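Long-range contact in SusD homolog (Bacteroides thetaiotaomicron VPI-5482, PDB 3IV0), which probably binds glycans at the outer membrane, although its substrate is not established: residues A[14-28]-A[101-115]. Numbering follows the deposited sequence.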
ATOM      1  N   TRP A  14      12.786   0.076 -30.107  1.00 22.69           N
ATOM      2  CA  TRP A  14      13.204   1.392 -29.622  1.00 23.00           C
ATOM      3  C   TRP A  14      13.864   2.239 -30.715  1.00 23.50           C
ATOM      4  O   TRP A  14      13.424   3.352 -30.990  1.00 22.76           O
ATOM      5  CB  TRP A  14      14.144   1.248 -28.420  1.00 19.94           C
ATOM      6  CG  TRP A  14      13.532   0.440 -27.285  1.00 17.61           C
ATOM      7  CD1 TRP A  14      13.705  -0.899 -27.018  1.00 19.30           C
ATOM      8  CD2 TRP A  14      12.655   0.938 -26.267  1.00 17.86           C
ATOM      9  NE1 TRP A  14      12.962  -1.259 -25.899  1.00 19.95           N
ATOM     10  CE2 TRP A  14      12.322  -0.148 -25.427  1.00 17.33           C
ATOM     11  CE3 TRP A  14      12.104   2.190 -26.004  1.00 15.69           C
ATOM     12  CZ2 TRP A  14      11.490  -0.001 -24.327  1.00 15.19           C
ATOM     13  CZ3 TRP A  14      11.276   2.324 -24.917  1.00 16.11           C
ATOM     14  CH2 TRP A  14      10.972   1.235 -24.102  1.00 16.30           C
ATOM     15  N   ALA A  15      14.934   1.709 -31.320  1.00 25.23           N
ATOM     16  CA  ALA A  15      15.707   2.459 -32.321  1.00 27.13           C
ATOM     17  C   ALA A  15      14.875   2.855 -33.529  1.00 26.75           C
ATOM     18  O   ALA A  15      15.133   3.888 -34.140  1.00 26.45           O
ATOM     19  CB  ALA A  15      16.922   1.660 -32.770  1.00 25.45           C
ATOM     20  N   GLN A  16      13.872   2.050 -33.858  1.00 27.44           N
ATOM     21  CA  GLN A  16      12.931   2.411 -34.912  1.00 29.83           C
ATOM     22  C   GLN A  16      11.527   2.673 -34.369  1.00 30.00           C
ATOM     23  O   GLN A  16      10.537   2.515 -35.074  1.00 29.45           O
ATOM     24  CB  GLN A  16      12.906   1.310 -35.970  1.00 33.01           C
ATOM     25  CG  GLN A  16      14.299   0.879 -36.430  1.00 38.24           C
ATOM     26  CD  GLN A  16      15.108   2.051 -36.961  1.00 43.91           C
ATOM     27  OE1 GLN A  16      14.557   2.961 -37.585  1.00 48.90           O
ATOM     28  NE2 GLN A  16      16.419   2.036 -36.716  1.00 47.87           N
ATOM     29  N   GLY A  17      11.438   3.092 -33.110  1.00 27.68           N
ATOM     30  CA  GLY A  17      10.143   3.347 -32.483  1.00 25.76           C
ATOM     31  C   GLY A  17       9.786   4.816 -32.397  1.00 26.56           C
ATOM     32  O   GLY A  17      10.305   5.653 -33.136  1.00 25.88           O
ATOM     33  N   ASN A  18       8.921   5.148 -31.446  1.00 23.36           N
ATOM     34  CA  ASN A  18       8.353   6.472 -31.333  1.00 22.19           C
ATOM     35  C   ASN A  18       7.747   6.624 -29.949  1.00 21.44           C
ATOM     36  O   ASN A  18       7.711   5.642 -29.210  1.00 21.39           O
ATOM     37  CB  ASN A  18       7.258   6.664 -32.400  1.00 24.04           C
ATOM     38  CG  ASN A  18       6.233   5.529 -32.396  1.00 30.92           C
ATOM     39  OD1 ASN A  18       5.626   5.215 -31.367  1.00 21.79           O
ATOM     40  ND2 ASN A  18       6.037   4.909 -33.548  1.00 32.84           N
ATOM     41  N   GLU A  19       7.313   7.833 -29.594  1.00 21.85           N
ATOM     42  CA  GLU A  19       6.717   8.113 -28.281  1.00 21.95           C
ATOM     43  C   GLU A  19       5.579   7.173 -27.939  1.00 21.63           C
ATOM     44  O   GLU A  19       5.442   6.744 -26.792  1.00 18.54           O
ATOM     45  CB  GLU A  19       6.210   9.568 -28.186  1.00 22.17           C
ATOM     46  CG  GLU A  19       5.457   9.918 -26.881  1.00 25.95           C
ATOM     47  CD  GLU A  19       4.970  11.375 -26.806  1.00 28.74           C
ATOM     48  OE1 GLU A  19       5.610  12.267 -27.422  1.00 34.80           O
ATOM     49  OE2 GLU A  19       3.951  11.627 -26.101  1.00 36.47           O
ATOM     50  N   THR A  20       4.719   6.894 -28.901  1.00 18.14           N
ATOM     51  CA  THR A  20       3.546   6.068 -28.654  1.00 18.83           C
ATOM     52  C   THR A  20       3.939   4.660 -28.210  1.00 19.47           C
ATOM     53  O   THR A  20       3.389   4.118 -27.224  1.00 17.82           O
ATOM     54  CB  THR A  20       2.665   6.022 -29.933  1.00 21.17           C
ATOM     55  OG1 THR A  20       2.224   7.356 -30.206  1.00 25.79           O
ATOM     56  CG2 THR A  20       1.472   5.128 -29.731  1.00 21.36           C
ATOM     57  N   ASN A  21       4.925   4.068 -28.865  1.00 17.28           N
ATOM     58  CA  ASN A  21       5.358   2.730 -28.505  1.00 18.35           C
ATOM     59  C   ASN A  21       6.131   2.736 -27.183  1.00 16.25           C
ATOM     60  O   ASN A  21       5.985   1.815 -26.369  1.00 16.36           O
ATOM     61  CB  ASN A  21       6.179   2.144 -29.638  1.00 20.95           C
ATOM     62  CG  ASN A  21       5.355   1.953 -30.889  1.00 23.95           C
ATOM     63  OD1 ASN A  21       4.134   2.149 -30.873  1.00 27.65           O
ATOM     64  ND2 ASN A  21       6.006   1.569 -31.971  1.00 32.13           N
ATOM     65  N   ALA A  22       6.909   3.775 -26.950  1.00 15.76           N
ATOM     66  CA  ALA A  22       7.601   3.895 -25.668  1.00 15.47           C
ATOM     67  C   ALA A  22       6.585   4.023 -24.537  1.00 15.57           C
ATOM     68  O   ALA A  22       6.774   3.407 -23.476  1.00 14.71           O
ATOM     69  CB  ALA A  22       8.578   5.072 -25.658  1.00 17.87           C
ATOM     70  N   GLU A  23       5.517   4.787 -24.741  1.00 13.73           N
ATOM     71  CA  GLU A  23       4.483   4.916 -23.733  1.00 13.12           C
ATOM     72  C   GLU A  23       3.757   3.604 -23.501  1.00 14.58           C
ATOM     73  O   GLU A  23       3.463   3.282 -22.358  1.00 14.29           O
ATOM     74  CB  GLU A  23       3.515   6.045 -24.047  1.00 14.36           C
ATOM     75  CG  GLU A  23       2.577   6.393 -22.877  1.00 16.57           C
ATOM     76  CD  GLU A  23       1.956   7.772 -22.999  1.00 19.74           C
ATOM     77  OE1 GLU A  23       1.718   8.215 -24.154  1.00 20.73           O
ATOM     78  OE2 GLU A  23       1.701   8.426 -21.955  1.00 20.22           O
ATOM     79  N   ALA A  24       3.446   2.836 -24.544  1.00 13.14           N
ATOM     80  CA  ALA A  24       2.852   1.518 -24.377  1.00 13.62           C
ATOM     81  C   ALA A  24       3.749   0.612 -23.562  1.00 13.29           C
ATOM     82  O   ALA A  24       3.257  -0.155 -22.704  1.00 13.41           O
ATOM     83  CB  ALA A  24       2.487   0.884 -25.761  1.00 15.35           C
ATOM     84  N   PHE A  25       5.047   0.678 -23.799  1.00 12.83           N
ATOM     85  CA  PHE A  25       5.972  -0.119 -23.033  1.00 12.64           C
ATOM     86  C   PHE A  25       5.944   0.306 -21.557  1.00 11.40           C
ATOM     87  O   PHE A  25       5.875  -0.544 -20.681  1.00 12.18           O
ATOM     88  CB  PHE A  25       7.371  -0.041 -23.621  1.00 13.27           C
ATOM     89  CG  PHE A  25       8.311  -1.056 -23.058  1.00 12.84           C
ATOM     90  CD1 PHE A  25       8.981  -0.803 -21.891  1.00 13.95           C
ATOM     91  CD2 PHE A  25       8.480  -2.291 -23.658  1.00 18.36           C
ATOM     92  CE1 PHE A  25       9.825  -1.724 -21.363  1.00 14.64           C
ATOM     93  CE2 PHE A  25       9.349  -3.223 -23.126  1.00 17.21           C
ATOM     94  CZ  PHE A  25      10.008  -2.940 -21.955  1.00 16.84           C
ATOM     95  N   LEU A  26       5.980   1.605 -21.295  1.00 11.96           N
ATOM     96  CA  LEU A  26       5.838   2.108 -19.921  1.00 10.81           C
ATOM     97  C   LEU A  26       4.545   1.604 -19.294  1.00 12.25           C
ATOM     98  O   LEU A  26       4.541   1.124 -18.150  1.00 11.49           O
ATOM     99  CB  LEU A  26       5.935   3.610 -19.926  1.00 11.57           C
ATOM    100  CG  LEU A  26       5.639   4.291 -18.583  1.00 12.13           C
ATOM    101  CD1 LEU A  26       6.690   3.855 -17.551  1.00 13.76           C
ATOM    102  CD2 LEU A  26       5.591   5.808 -18.744  1.00 14.40           C
ATOM    103  N   LEU A  27       3.442   1.637 -20.021  1.00 12.05           N
ATOM    104  CA  LEU A  27       2.216   1.212 -19.436  1.00 11.47           C
ATOM    105  C   LEU A  27       2.216  -0.292 -19.113  1.00 11.89           C
ATOM    106  O   LEU A  27       1.504  -0.705 -18.220  1.00 12.10           O
ATOM    107  CB  LEU A  27       1.019   1.607 -20.310  1.00 12.90           C
ATOM    108  CG  LEU A  27       0.653   3.084 -20.235  1.00 17.78           C
ATOM    109  CD1 LEU A  27      -0.338   3.379 -21.360  1.00 24.97           C
ATOM    110  CD2 LEU A  27       0.032   3.448 -18.910  1.00 25.94           C
ATOM    111  N   SER A  28       3.019  -1.098 -19.810  1.00 12.33           N
ATOM    112  CA  SER A  28       3.124  -2.508 -19.505  1.00 10.99           C
ATOM    113  C   SER A  28       3.817  -2.709 -18.140  1.00 11.95           C
ATOM    114  O   SER A  28       3.624  -3.740 -17.521  1.00 13.29           O
ATOM    115  CB  SER A  28       3.876  -3.261 -20.619  1.00 13.75           C
ATOM    116  OG  SER A  28       5.279  -3.098 -20.551  1.00 17.05           O
ATOM    117  N   ASP A 101      11.399  -4.729 -16.930  1.00 11.54           N
ATOM    118  CA  ASP A 101      10.924  -3.836 -17.980  1.00 12.40           C
ATOM    119  C   ASP A 101      11.305  -2.388 -17.714  1.00 12.24           C
ATOM    120  O   ASP A 101      11.661  -1.637 -18.646  1.00 12.84           O
ATOM    121  CB  ASP A 101       9.453  -4.050 -18.260  1.00 13.73           C
ATOM    122  CG  ASP A 101       9.201  -5.386 -18.962  1.00 16.24           C
ATOM    123  OD1 ASP A 101      10.165  -5.989 -19.513  1.00 17.38           O
ATOM    124  OD2 ASP A 101       8.057  -5.853 -18.962  1.00 16.49           O
ATOM    125  N   ALA A 102      11.271  -1.946 -16.455  1.00 10.61           N
ATOM    126  CA  ALA A 102      11.781  -0.620 -16.128  1.00 10.72           C
ATOM    127  C   ALA A 102      13.244  -0.513 -16.509  1.00 11.18           C
ATOM    128  O   ALA A 102      13.665   0.492 -17.066  1.00 11.44           O
ATOM    129  CB  ALA A 102      11.579  -0.282 -14.613  1.00 12.24           C
ATOM    130  N   ASN A 103      14.024  -1.522 -16.153  1.00 11.69           N
ATOM    131  CA  ASN A 103      15.443  -1.525 -16.504  1.00 12.38           C
ATOM    132  C   ASN A 103      15.638  -1.406 -18.012  1.00 12.80           C
ATOM    133  O   ASN A 103      16.516  -0.659 -18.481  1.00 12.01           O
ATOM    134  CB  ASN A 103      16.127  -2.783 -15.963  1.00 13.06           C
ATOM    135  CG  ASN A 103      16.223  -2.815 -14.431  1.00 11.28           C
ATOM    136  OD1 ASN A 103      16.116  -1.789 -13.768  1.00 13.42           O
ATOM    137  ND2 ASN A 103      16.470  -3.985 -13.888  1.00 12.95           N
ATOM    138  N   ILE A 104      14.836  -2.140 -18.776  1.00 12.03           N
ATOM    139  CA  ILE A 104      14.895  -2.077 -20.229  1.00 12.10           C
ATOM    140  C   ILE A 104      14.554  -0.699 -20.736  1.00 13.31           C
ATOM    141  O   ILE A 104      15.281  -0.132 -21.544  1.00 13.76           O
ATOM    142  CB  ILE A 104      14.010  -3.147 -20.874  1.00 13.64           C
ATOM    143  CG1 ILE A 104      14.597  -4.539 -20.631  1.00 14.00           C
ATOM    144  CG2 ILE A 104      13.816  -2.857 -22.389  1.00 15.55           C
ATOM    145  CD1 ILE A 104      13.666  -5.672 -20.847  1.00 17.03           C
ATOM    146  N   LEU A 105      13.439  -0.137 -20.305  1.00 12.26           N
ATOM    147  CA  LEU A 105      13.073   1.204 -20.767  1.00 12.79           C
ATOM    148  C   LEU A 105      14.202   2.184 -20.477  1.00 13.06           C
ATOM    149  O   LEU A 105      14.569   3.021 -21.324  1.00 13.88           O
ATOM    150  CB  LEU A 105      11.748   1.662 -20.120  1.00 11.51           C
ATOM    151  CG  LEU A 105      11.245   3.048 -20.547  1.00 12.14           C
ATOM    152  CD1 LEU A 105       9.721   3.189 -20.452  1.00 13.32           C
ATOM    153  CD2 LEU A 105      11.857   4.160 -19.728  1.00 14.04           C
ATOM    154  N   LEU A 106      14.768   2.126 -19.287  1.00 11.79           N
ATOM    155  CA  LEU A 106      15.790   3.099 -18.926  1.00 13.37           C
ATOM    156  C   LEU A 106      17.041   2.924 -19.819  1.00 14.66           C
ATOM    157  O   LEU A 106      17.705   3.911 -20.155  1.00 17.00           O
ATOM    158  CB  LEU A 106      16.130   3.013 -17.431  1.00 13.00           C
ATOM    159  CG  LEU A 106      14.985   3.484 -16.535  1.00 11.26           C
ATOM    160  CD1 LEU A 106      15.214   2.990 -15.102  1.00 13.25           C
ATOM    161  CD2 LEU A 106      14.858   5.007 -16.608  1.00 14.15           C
ATOM    162  N   ALA A 107      17.341   1.694 -20.201  1.00 14.00           N
ATOM    163  CA  ALA A 107      18.514   1.388 -21.038  1.00 16.03           C
ATOM    164  C   ALA A 107      18.284   1.718 -22.502  1.00 17.25           C
ATOM    165  O   ALA A 107      19.283   1.933 -23.250  1.00 20.12           O
ATOM    166  CB  ALA A 107      18.852  -0.082 -20.892  1.00 17.26           C
ATOM    167  N   GLU A 108      17.040   1.708 -22.975  1.00 14.81           N
ATOM    168  CA  GLU A 108      16.771   1.769 -24.419  1.00 14.57           C
ATOM    169  C   GLU A 108      16.075   3.031 -24.892  1.00 16.84           C
ATOM    170  O   GLU A 108      16.145   3.348 -26.084  1.00 17.11           O
ATOM    171  CB  GLU A 108      15.947   0.568 -24.855  1.00 15.85           C
ATOM    172  CG  GLU A 108      16.517  -0.809 -24.569  1.00 18.46           C
ATOM    173  CD  GLU A 108      17.830  -1.078 -25.280  1.00 22.44           C
ATOM    174  OE1 GLU A 108      18.099  -0.411 -26.294  1.00 23.90           O
ATOM    175  OE2 GLU A 108      18.602  -1.919 -24.797  1.00 28.63           O
ATOM    176  N   ILE A 109      15.358   3.737 -24.032  1.00 15.29           N
ATOM    177  CA  ILE A 109      14.491   4.828 -24.487  1.00 14.96           C
ATOM    178  C   ILE A 109      15.252   5.996 -25.183  1.00 15.46           C
ATOM    179  O   ILE A 109      14.670   6.687 -26.021  1.00 16.18           O
ATOM    180  CB  ILE A 109      13.566   5.379 -23.336  1.00 15.07           C
ATOM    181  CG1 ILE A 109      12.404   6.180 -23.941  1.00 14.99           C
ATOM    182  CG2 ILE A 109      14.362   6.198 -22.289  1.00 14.96           C
ATOM    183  CD1 ILE A 109      11.276   6.420 -22.912  1.00 14.74           C
ATOM    184  N   ASP A 110      16.515   6.208 -24.837  1.00 17.12           N
ATOM    185  CA  ASP A 110      17.317   7.267 -25.493  1.00 17.72           C
ATOM    186  C   ASP A 110      17.514   6.979 -26.977  1.00 19.84           C
ATOM    187  O   ASP A 110      17.829   7.902 -27.746  1.00 20.93           O
ATOM    188  CB  ASP A 110      18.697   7.414 -24.832  1.00 19.69           C
ATOM    189  CG  ASP A 110      18.645   8.110 -23.498  1.00 22.82           C
ATOM    190  OD1 ASP A 110      17.684   8.844 -23.274  1.00 23.09           O
ATOM    191  OD2 ASP A 110      19.586   7.934 -22.676  1.00 28.63           O
ATOM    192  N   LYS A 111      17.306   5.736 -27.381  1.00 17.99           N
ATOM    193  CA  LYS A 111      17.394   5.361 -28.801  1.00 18.93           C
ATOM    194  C   LYS A 111      16.208   5.773 -29.656  1.00 19.69           C
ATOM    195  O   LYS A 111      16.312   5.795 -30.886  1.00 21.11           O
ATOM    196  CB  LYS A 111      17.639   3.865 -28.926  1.00 17.65           C
ATOM    197  CG  LYS A 111      18.956   3.447 -28.315  1.00 19.43           C
ATOM    198  CD  LYS A 111      19.148   1.946 -28.411  1.00 23.16           C
ATOM    199  CE  LYS A 111      20.430   1.489 -27.703  1.00 26.58           C
ATOM    200  NZ  LYS A 111      20.494   0.004 -27.615  1.00 30.87           N
ATOM    201  N   VAL A 112      15.073   6.091 -29.054  1.00 18.27           N
ATOM    202  CA  VAL A 112      13.878   6.478 -29.806  1.00 18.33           C
ATOM    203  C   VAL A 112      14.119   7.796 -30.558  1.00 19.97           C
ATOM    204  O   VAL A 112      14.405   8.846 -29.967  1.00 20.48           O
ATOM    205  CB  VAL A 112      12.669   6.646 -28.887  1.00 18.42           C
ATOM    206  CG1 VAL A 112      11.474   7.085 -29.707  1.00 20.08           C
ATOM    207  CG2 VAL A 112      12.373   5.332 -28.175  1.00 18.79           C
ATOM    208  N   PRO A 113      14.054   7.735 -31.900  1.00 24.36           N
ATOM    209  CA  PRO A 113      14.411   8.893 -32.715  1.00 26.49           C
ATOM    210  C   PRO A 113      13.458  10.076 -32.617  1.00 28.38           C
ATOM    211  O   PRO A 113      12.277   9.960 -32.895  1.00 30.68           O
ATOM    212  CB  PRO A 113      14.467   8.320 -34.140  1.00 27.50           C
ATOM    213  CG  PRO A 113      13.635   7.124 -34.128  1.00 27.27           C
ATOM    214  CD  PRO A 113      13.694   6.566 -32.707  1.00 24.86           C
ATOM    215  N   GLY A 114      13.999  11.205 -32.167  1.00 30.57           N
ATOM    216  CA  GLY A 114      13.312  12.494 -32.194  1.00 30.87           C
ATOM    217  C   GLY A 114      12.051  12.660 -31.373  1.00 31.01           C
ATOM    218  O   GLY A 114      11.249  13.559 -31.646  1.00 32.41           O
HETATM  219  N   MSE A 115      11.847  11.833 -30.350  1.00 28.04           N
HETATM  220  CA  MSE A 115      10.631  12.018 -29.564  1.00 25.54           C
HETATM  221  C   MSE A 115      10.771  13.239 -28.671  1.00 23.07           C
HETATM  222  O   MSE A 115      11.869  13.748 -28.428  1.00 24.21           O
HETATM  223  CB  MSE A 115      10.233  10.774 -28.765  1.00 29.27           C
HETATM  224  CG  MSE A 115      11.125  10.469 -27.618  1.00 21.90           C
HETATM  225 SE   MSE A 115      10.666   8.936 -26.421  0.75 18.63          SE
HETATM  226  CE  MSE A 115       9.404   9.688 -25.418  1.00 24.40           C
TER
HETATM  227  O   HOH W   1       6.176  -5.216 -17.230  1.00 16.13           O
HETATM  228  O   HOH W   2       6.458  -5.544 -21.480  1.00 34.51           O
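Trp14 lies against Glu108, Ile109 and Val112 where two helices of the mainly helical, TPR-related SusD fold pair antiparallel: the axes of helix 19-28 and helix 101-108 approach to 9.8 Å at 156°. Followed outward, Trp14 CB sits 3.7 Å from the carbonyl O of Glu108. Chi1 of -56° turns CG away from the carbonyl carbon of Trp14 and lays the indole across Glu108, whose CB stands 3.4 Å from the five-membered-ring centroid, 9° off the normal, a CH-pi contact over the face. NE1 and CZ2 pass Ile104 CG2; on the benzo side, CE3 meets Val112 CG2 at 3.8 Å, CZ3 meets Ile109 CB, and CH2 reaches Leu105 CG at 4.0 Å. CZ2 also lies over the centre of the Phe25 ring, so the indole wedges between both helices. Shortening Trp14 to alanine is likely to open a gap between Phe25 and Glu108 and to strip the indole from Ile109 and from Leu105 CG. Helix 117-142 packs on Leu26 and Ile109 nearby. At the far end polar links take over: two waters each donate to Asp101 OD2, one bridging to Ser28 O, the other to Ser28 OG, and that hydroxyl itself donates to Phe25 O at 2.6 Å, on a lone pair in the carbonyl plane.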